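Local coordinates for protein branched-chain phosphotransacylase (PDB 1YCO) that probably transfers acyl groups between coenzyme A and phosphate, at residues Gln79-Thr82 and Leu83-Met87. Residues are numbered along the deposited sequence; the frame is centred on the assembly and turned at random.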
# COMPACT_ATOMS: atom_id res chain seq x y z
N GLN A 79 17.01 10.54 -18.48
CA GLN A 79 15.55 10.42 -18.51
C GLN A 79 15.13 8.98 -18.79
O GLN A 79 15.62 8.34 -19.72
CB GLN A 79 14.96 11.35 -19.58
CG GLN A 79 15.39 12.80 -19.45
CD GLN A 79 16.81 13.03 -19.97
OE1 GLN A 79 17.45 14.03 -19.62
NE2 GLN A 79 17.29 12.11 -20.80
N THR A 80 14.21 8.49 -17.97
CA THR A 80 13.70 7.14 -18.10
C THR A 80 13.04 6.93 -19.46
O THR A 80 13.22 5.90 -20.11
CB THR A 80 12.67 6.85 -16.98
OG1 THR A 80 13.25 7.20 -15.72
CG2 THR A 80 12.27 5.38 -16.95
N HIS A 81 12.28 7.93 -19.90
CA HIS A 81 11.61 7.86 -21.19
C HIS A 81 12.64 7.69 -22.31
O HIS A 81 12.45 6.90 -23.24
CB HIS A 81 10.79 9.13 -21.40
CG HIS A 81 10.02 9.15 -22.68
ND1 HIS A 81 9.58 10.32 -23.27
CD2 HIS A 81 9.61 8.14 -23.49
CE1 HIS A 81 8.94 10.03 -24.39
NE2 HIS A 81 8.94 8.72 -24.55
N THR A 82 13.75 8.43 -22.22
CA THR A 82 14.82 8.38 -23.21
C THR A 82 15.41 6.98 -23.36
O THR A 82 15.52 6.47 -24.47
CB THR A 82 15.99 9.33 -22.84
OG1 THR A 82 15.52 10.67 -22.74
CG2 THR A 82 17.08 9.26 -23.90
N LEU A 83 15.79 6.37 -22.24
CA LEU A 83 16.37 5.03 -22.24
C LEU A 83 15.34 3.97 -22.59
O LEU A 83 15.62 3.06 -23.36
CB LEU A 83 16.97 4.70 -20.86
CG LEU A 83 17.47 3.27 -20.62
CD1 LEU A 83 18.72 3.01 -21.45
CD2 LEU A 83 17.79 3.09 -19.14
N LEU A 84 14.15 4.11 -22.01
CA LEU A 84 13.08 3.15 -22.24
C LEU A 84 12.72 3.09 -23.72
O LEU A 84 12.69 2.02 -24.32
CB LEU A 84 11.86 3.53 -21.42
CG LEU A 84 10.87 2.39 -21.13
CD1 LEU A 84 11.57 1.30 -20.31
CD2 LEU A 84 9.67 2.93 -20.37
N LYS A 85 12.44 4.26 -24.30
CA LYS A 85 12.10 4.32 -25.72
C LYS A 85 13.27 3.76 -26.52
O LYS A 85 13.10 3.16 -27.59
CB LYS A 85 11.85 5.77 -26.15
CG LYS A 85 11.47 5.90 -27.64
CD LYS A 85 11.86 7.26 -28.21
CE LYS A 85 11.13 8.42 -27.54
NZ LYS A 85 11.59 9.73 -28.10
N GLU A 86 14.47 3.96 -25.98
CA GLU A 86 15.69 3.48 -26.61
C GLU A 86 15.82 1.96 -26.64
O GLU A 86 16.16 1.38 -27.68
CB GLU A 86 16.91 4.09 -25.90
CG GLU A 86 17.73 5.01 -26.79
CD GLU A 86 18.35 4.27 -27.96
OE1 GLU A 86 18.57 4.90 -29.02
OE2 GLU A 86 18.61 3.06 -27.80
N MET A 87 15.53 1.30 -25.52
CA MET A 87 15.63 -0.17 -25.45
C MET A 87 14.46 -0.89 -26.11
O MET A 87 14.51 -2.10 -26.33
CB MET A 87 15.79 -0.61 -23.99
CG MET A 87 14.81 0.05 -23.02
SD MET A 87 15.17 -0.26 -21.25
CE MET A 87 14.52 -1.94 -21.08
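Leu84 N donates to Thr80 O at 2.8 Å. Lys85 N matches it, also 2.8 Å from its acceptor, His81 O. Leu83 N reaches back to Gln79 O at 3.2 Å. The fourth, Glu86 N to Thr82 O, is weak, its N-H...O angle only 134°. Together they make the i to i+4 pattern of the opening turns of helix 80-87, with Gln79 at the N-cap position. The Gln79 side chain reaches forward to Thr82: its amide NE2 donates to Thr82 OG1 at 3.0 Å, the hydroxyl lying off the amide plane. Thr82 presents that oxygen beside its own backbone N (chi1 -59°).

Outside the backbone, His81 and Lys85 meet one turn apart. The histidine CG is anti to its backbone N (chi1 -178°), and the lysine chain bends at chi3 to bring CE obliquely to the ring, 3.7 Å from NE2. On the inner side Leu83 packs on Val62 of helix 54-66 and Lys75 of strand 72-75, while Glu86 rests on Ala58 and Gln59 and makes a weak hydrogen bond to His92.

Leu83, Met87 and the buried Glu86 thus face the protein, whereas His81 and Lys85 are exposed. With the Lys85 ammonium NZ 4.5 Å from His81 NE2, the nearby positive charge, partly screened by solvent, may slightly lower the imidazole's tendency to take up a proton.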